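Long-range contacts in increased recombination centers protein 6 (Saccharomyces cerevisiae, PDB 3UC9), which acts as a clathrin coat accessory factor with a fold related to small G proteins and is involved in gross chromosomal rearrangements and telomere healing: residues 50-55 against 74-79; 70-75 against 196-201. One frame throughout, in Å; residues are numbered along the deposited sequence.

Interaction 1: residues 50-55 against 74-79; sequences FHCSST and FDLYID
F50 closes the last turn of helix 39-50 and sets its ring against F74 and L76 of strand 71-81. Its CB points toward the strand, and with CG beside the backbone N (chi1 -61°) the ring leaves the helix end on the strand side. From CG the ring divides its contacts: CD1 lies 3.7 Å from F74 CZ, and CE1 leans on the same atom, while CD2 and CE2 meet the L76 methyl CD1. That methyl makes a CH-pi contact over one face, 4.2 Å from the F50 ring centroid and offset toward the rim. The two phenyl planes meet obliquely, at 48°. Leucine suits this spot because its two branches serve different partners: CD2 turns to C52, 3.9 Å from SG. Farther along, I78 CD1 touches S54 CB at 3.9 Å, so a serine adds its methylene to an otherwise apolar seam.

No hydrogen bond joins the segments. The positive phi of H51 ends the helix and lets the chain run past the strand, with F50, C52 and S54 facing it. F74, L76 and I78 alternate along strand 71-81 and so share one face of the sheet. There L46 of helix 39-50 packs on L76, I78 and S54, while the strand itself lies between 59-66 and 29-35.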
loop_
_atom_site.group_PDB
_atom_site.type_symbol
_atom_site.label_atom_id
_atom_site.label_comp_id
_atom_site.label_asym_id
_atom_site.label_seq_id
_atom_site.Cartn_x
_atom_site.Cartn_y
_atom_site.Cartn_z
ATOM N N PHE A 50 9.552 0.524 7.176
ATOM C CA PHE A 50 8.975 0.684 8.518
ATOM C C PHE A 50 9.915 0.322 9.660
ATOM O O PHE A 50 9.550 0.491 10.822
ATOM C CB PHE A 50 7.708 -0.156 8.652
ATOM C CG PHE A 50 6.627 0.230 7.694
ATOM C CD1 PHE A 50 6.005 1.460 7.792
ATOM C CD2 PHE A 50 6.214 -0.641 6.706
ATOM C CE1 PHE A 50 4.999 1.812 6.913
ATOM C CE2 PHE A 50 5.218 -0.291 5.830
ATOM C CZ PHE A 50 4.606 0.934 5.932
ATOM N N HIS A 51 11.103 -0.187 9.338
ATOM C CA HIS A 51 12.062 -0.633 10.354
ATOM C C HIS A 51 11.420 -1.645 11.297
ATOM O O HIS A 51 11.588 -1.588 12.521
ATOM C CB HIS A 51 12.647 0.572 11.092
ATOM C CG HIS A 51 13.127 1.646 10.168
ATOM N ND1 HIS A 51 12.477 2.853 10.026
ATOM C CD2 HIS A 51 14.165 1.672 9.296
ATOM C CE1 HIS A 51 13.110 3.588 9.129
ATOM N NE2 HIS A 51 14.138 2.894 8.670
ATOM N N CYS A 52 10.697 -2.583 10.687
ATOM C CA CYS A 52 9.958 -3.613 11.388
ATOM C C CYS A 52 10.563 -4.971 11.051
ATOM O O CYS A 52 10.491 -5.419 9.906
ATOM C CB CYS A 52 8.491 -3.572 10.959
ATOM S SG CYS A 52 7.459 -4.815 11.743
ATOM N N SER A 53 11.168 -5.612 12.049
ATOM C CA SER A 53 11.752 -6.944 11.891
ATOM C C SER A 53 10.709 -8.025 12.179
ATOM O O SER A 53 10.698 -8.625 13.258
ATOM C CB SER A 53 12.962 -7.115 12.817
ATOM O OG SER A 53 14.013 -6.236 12.451
ATOM N N SER A 54 9.839 -8.264 11.203
ATOM C CA SER A 54 8.790 -9.273 11.318
ATOM C C SER A 54 9.338 -10.679 11.082
ATOM O O SER A 54 10.499 -10.858 10.695
ATOM C CB SER A 54 7.670 -8.994 10.311
ATOM O OG SER A 54 8.133 -9.140 8.976
ATOM N N THR A 55 8.484 -11.669 11.337
ATOM C CA THR A 55 8.774 -13.069 11.031
ATOM C C THR A 55 7.862 -13.601 9.906
ATOM O O THR A 55 8.241 -14.523 9.181
ATOM C CB THR A 55 8.639 -13.949 12.298
ATOM O OG1 THR A 55 7.322 -13.813 12.849
ATOM C CG2 THR A 55 9.675 -13.538 13.350
ATOM N N PHE A 74 0.219 4.159 14.175
ATOM C CA PHE A 74 -0.532 3.276 13.274
ATOM C C PHE A 74 -0.255 1.797 13.576
ATOM O O PHE A 74 0.721 1.452 14.259
ATOM C CB PHE A 74 -0.221 3.598 11.800
ATOM C CG PHE A 74 1.143 3.148 11.349
ATOM C CD1 PHE A 74 1.293 1.998 10.598
ATOM C CD2 PHE A 74 2.276 3.871 11.695
ATOM C CE1 PHE A 74 2.545 1.580 10.190
ATOM C CE2 PHE A 74 3.519 3.453 11.307
ATOM C CZ PHE A 74 3.658 2.304 10.549
ATOM N N ASP A 75 -1.134 0.938 13.066
ATOM C CA ASP A 75 -0.998 -0.507 13.184
ATOM C C ASP A 75 -0.637 -1.087 11.810
ATOM O O ASP A 75 -1.227 -0.709 10.804
ATOM C CB ASP A 75 -2.308 -1.121 13.663
ATOM C CG ASP A 75 -2.669 -0.735 15.091
ATOM O OD1 ASP A 75 -1.807 -0.205 15.830
ATOM O OD2 ASP A 75 -3.832 -0.990 15.484
ATOM N N LEU A 76 0.315 -2.013 11.795
ATOM C CA LEU A 76 0.729 -2.710 10.600
ATOM C C LEU A 76 0.069 -4.087 10.603
ATOM O O LEU A 76 0.215 -4.857 11.559
ATOM C CB LEU A 76 2.256 -2.833 10.581
ATOM C CG LEU A 76 2.983 -3.243 9.310
ATOM C CD1 LEU A 76 2.827 -2.170 8.233
ATOM C CD2 LEU A 76 4.448 -3.474 9.612
ATOM N N TYR A 77 -0.691 -4.365 9.551
ATOM C CA TYR A 77 -1.250 -5.687 9.307
ATOM C C TYR A 77 -0.466 -6.338 8.171
ATOM O O TYR A 77 -0.417 -5.811 7.054
ATOM C CB TYR A 77 -2.724 -5.584 8.904
ATOM C CG TYR A 77 -3.690 -5.048 9.950
ATOM C CD1 TYR A 77 -3.323 -4.865 11.286
ATOM C CD2 TYR A 77 -5.012 -4.777 9.601
ATOM C CE1 TYR A 77 -4.241 -4.386 12.223
ATOM C CE2 TYR A 77 -5.932 -4.318 10.535
ATOM C CZ TYR A 77 -5.549 -4.128 11.838
ATOM O OH TYR A 77 -6.480 -3.679 12.750
ATOM N N ILE A 78 0.170 -7.467 8.449
ATOM C CA ILE A 78 0.972 -8.172 7.456
ATOM C C ILE A 78 0.212 -9.438 7.078
ATOM O O ILE A 78 -0.184 -10.217 7.953
ATOM C CB ILE A 78 2.362 -8.522 7.992
ATOM C CG1 ILE A 78 3.064 -7.263 8.522
ATOM C CG2 ILE A 78 3.210 -9.187 6.891
ATOM C CD1 ILE A 78 4.190 -7.555 9.477
ATOM N N ASP A 79 -0.040 -9.614 5.786
ATOM C CA ASP A 79 -0.804 -10.754 5.307
ATOM C C ASP A 79 -0.147 -11.335 4.055
ATOM O O ASP A 79 0.744 -10.720 3.441
ATOM C CB ASP A 79 -2.251 -10.346 5.003
ATOM C CG ASP A 79 -3.250 -11.500 5.124
ATOM O OD1 ASP A 79 -2.858 -12.658 5.397
ATOM O OD2 ASP A 79 -4.459 -11.241 4.932
#

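Interaction 2: residues 70-75 against 196-201; sequences YKVHFD and HDWLNC
The indole of W198 lies against V72 and Y70, fastening the tail after helix 185-195 to the start of strand 71-81 in this Rossmann-type, small-G-protein-like fold. V72 CG1 stands over the centre of the five-membered ring in a CH-pi contact, 3.8 Å from the centroid and 3.6 Å from CE2. A compact branched residue fits here, since its second methyl, CG2, is left for another partner. At the indole edge, W198 NE1 donates a hydrogen bond to Y70 OH at 3.1 Å; the bond is bent (141°), with the oxygen 17° out of the ring plane. The Y70 hydroxyl in turn bonds to the carbonyl O of D194, so one phenol ties the indole to the end of the preceding helix. At the six-membered end, W198 CZ3 rests 3.8 Å from F74 CB; with CG of F74 between its backbone N and carbonyl carbon (chi1 73°), the phenyl ring leads away from the tail.

Behind this shell, H196 puts CD2 over the indole face opposite V72, 3.8 Å above the plane and offset toward the rim, and its own ring meets F133 edge-to-face. I30 of strand 29-35 and A104 of strand 103-110, the next two strands of the sheet, also touch W198. The tail then folds into a type II beta turn from W198 to C201, in which N200 takes the positive phi that asparagine tolerates well. This turn brings C201 back to the strand, its CB 3.8 Å from V72 CG2.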
loop_
_atom_site.group_PDB
_atom_site.type_symbol
_atom_site.label_atom_id
_atom_site.label_comp_id
_atom_site.label_asym_id
_atom_site.label_seq_id
_atom_site.Cartn_x
_atom_site.Cartn_y
_atom_site.Cartn_z
ATOM N N TYR A 70 4.930 15.992 11.569
ATOM C CA TYR A 70 4.039 15.370 12.555
ATOM C C TYR A 70 4.458 13.951 12.915
ATOM O O TYR A 70 5.318 13.363 12.262
ATOM C CB TYR A 70 2.606 15.363 12.018
ATOM C CG TYR A 70 2.380 14.436 10.832
ATOM C CD1 TYR A 70 2.024 13.105 11.025
ATOM C CD2 TYR A 70 2.519 14.891 9.514
ATOM C CE1 TYR A 70 1.820 12.245 9.949
ATOM C CE2 TYR A 70 2.312 14.036 8.429
ATOM C CZ TYR A 70 1.959 12.708 8.659
ATOM O OH TYR A 70 1.759 11.825 7.618
ATOM N N LYS A 71 3.830 13.419 13.965
ATOM C CA LYS A 71 3.925 12.009 14.354
ATOM C C LYS A 71 2.502 11.475 14.440
ATOM O O LYS A 71 1.620 12.157 14.975
ATOM C CB LYS A 71 4.520 11.834 15.753
ATOM C CG LYS A 71 5.953 12.279 15.952
ATOM C CD LYS A 71 6.280 12.422 17.448
ATOM C CE LYS A 71 5.925 11.176 18.263
ATOM N NZ LYS A 71 6.275 11.347 19.705
ATOM N N VAL A 72 2.285 10.268 13.932
ATOM C CA VAL A 72 0.999 9.582 14.080
ATOM C C VAL A 72 1.289 8.124 14.425
ATOM O O VAL A 72 2.314 7.583 14.022
ATOM C CB VAL A 72 0.134 9.699 12.808
ATOM C CG1 VAL A 72 0.761 8.914 11.654
ATOM C CG2 VAL A 72 -1.298 9.249 13.086
ATOM N N HIS A 73 0.412 7.505 15.210
ATOM C CA HIS A 73 0.576 6.110 15.580
ATOM C C HIS A 73 -0.332 5.248 14.715
ATOM O O HIS A 73 -1.508 5.581 14.533
ATOM C CB HIS A 73 0.266 5.914 17.065
ATOM C CG HIS A 73 1.263 6.574 17.970
ATOM N ND1 HIS A 73 2.258 5.874 18.620
ATOM C CD2 HIS A 73 1.435 7.873 18.310
ATOM C CE1 HIS A 73 2.993 6.712 19.328
ATOM N NE2 HIS A 73 2.515 7.932 19.158
ATOM N N PHE A 74 0.219 4.159 14.175
ATOM C CA PHE A 74 -0.532 3.276 13.274
ATOM C C PHE A 74 -0.255 1.797 13.576
ATOM O O PHE A 74 0.721 1.452 14.259
ATOM C CB PHE A 74 -0.221 3.598 11.800
ATOM C CG PHE A 74 1.143 3.148 11.349
ATOM C CD1 PHE A 74 1.293 1.998 10.598
ATOM C CD2 PHE A 74 2.276 3.871 11.695
ATOM C CE1 PHE A 74 2.545 1.580 10.190
ATOM C CE2 PHE A 74 3.519 3.453 11.307
ATOM C CZ PHE A 74 3.658 2.304 10.549
ATOM N N ASP A 75 -1.134 0.938 13.066
ATOM C CA ASP A 75 -0.998 -0.507 13.184
ATOM C C ASP A 75 -0.637 -1.087 11.810
ATOM O O ASP A 75 -1.227 -0.709 10.804
ATOM C CB ASP A 75 -2.308 -1.121 13.663
ATOM C CG ASP A 75 -2.669 -0.735 15.091
ATOM O OD1 ASP A 75 -1.807 -0.205 15.830
ATOM O OD2 ASP A 75 -3.832 -0.990 15.484
ATOM N N HIS A 196 -0.428 11.624 3.350
ATOM C CA HIS A 196 -1.747 11.038 3.625
ATOM C C HIS A 196 -2.521 11.818 4.693
ATOM O O HIS A 196 -1.942 12.274 5.677
ATOM C CB HIS A 196 -1.595 9.570 4.070
ATOM C CG HIS A 196 -2.892 8.878 4.355
ATOM N ND1 HIS A 196 -3.773 8.501 3.362
ATOM C CD2 HIS A 196 -3.460 8.507 5.526
ATOM C CE1 HIS A 196 -4.825 7.917 3.917
ATOM N NE2 HIS A 196 -4.647 7.890 5.230
ATOM N N ASP A 197 -3.825 11.965 4.492
ATOM C CA ASP A 197 -4.705 12.508 5.536
ATOM C C ASP A 197 -5.130 11.398 6.465
ATOM O O ASP A 197 -5.953 10.567 6.106
ATOM C CB ASP A 197 -5.951 13.156 4.942
ATOM C CG ASP A 197 -5.700 14.562 4.429
ATOM O OD1 ASP A 197 -4.649 15.158 4.772
ATOM O OD2 ASP A 197 -6.583 15.069 3.694
ATOM N N TRP A 198 -4.604 11.406 7.685
ATOM C CA TRP A 198 -4.897 10.360 8.651
ATOM C C TRP A 198 -6.244 10.618 9.325
ATOM O O TRP A 198 -6.347 11.387 10.280
ATOM C CB TRP A 198 -3.778 10.283 9.684
ATOM C CG TRP A 198 -2.479 9.807 9.096
ATOM C CD1 TRP A 198 -1.526 10.566 8.490
ATOM C CD2 TRP A 198 -1.998 8.463 9.072
ATOM N NE1 TRP A 198 -0.475 9.780 8.091
ATOM C CE2 TRP A 198 -0.740 8.482 8.428
ATOM C CE3 TRP A 198 -2.507 7.241 9.532
ATOM C CZ2 TRP A 198 0.022 7.327 8.241
ATOM C CZ3 TRP A 198 -1.760 6.096 9.347
ATOM C CH2 TRP A 198 -0.503 6.146 8.692
ATOM N N LEU A 199 -7.272 9.963 8.810
ATOM C CA LEU A 199 -8.648 10.244 9.178
ATOM C C LEU A 199 -8.986 9.787 10.601
ATOM O O LEU A 199 -8.853 8.593 10.944
ATOM C CB LEU A 199 -9.579 9.570 8.170
ATOM C CG LEU A 199 -11.091 9.696 8.340
ATOM C CD1 LEU A 199 -11.589 11.149 8.264
ATOM C CD2 LEU A 199 -11.735 8.856 7.272
ATOM N N ASN A 200 -9.440 10.747 11.409
ATOM C CA ASN A 200 -9.786 10.520 12.805
ATOM C C ASN A 200 -8.653 9.878 13.630
ATOM O O ASN A 200 -8.905 9.079 14.541
ATOM C CB ASN A 200 -11.091 9.724 12.899
ATOM C CG ASN A 200 -12.268 10.463 12.284
ATOM O OD1 ASN A 200 -13.129 9.864 11.651
ATOM N ND2 ASN A 200 -12.301 11.775 12.457
ATOM N N CYS A 201 -7.413 10.249 13.296
ATOM C CA CYS A 201 -6.236 9.891 14.075
ATOM C C CYS A 201 -5.683 11.122 14.761
ATOM O O CYS A 201 -5.703 12.222 14.192
ATOM C CB CYS A 201 -5.141 9.314 13.183
ATOM S SG CYS A 201 -5.637 7.891 12.216
#

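In the fold
Both contacts lie along strand 71-81, with centres about 16 Å apart: interaction 2 at its beginning, interaction 1 farther on. In chain order come residues 50-55, then the strand, and, after more than a hundred residues of helices and strands, the tail 196-201. F74 belongs to both contacts, its CB turned to the tail and its ring to the end of helix 39-50. V72, F74, L76 and I78 alternate along the strand, so the end of helix 39-50 with the loop after it, and the segment following helix 185-195, cover successive parts of one sheet face. A loop from early in the chain and one from near its modelled end thus pack on a single strand, beside the outermost strand 59-66.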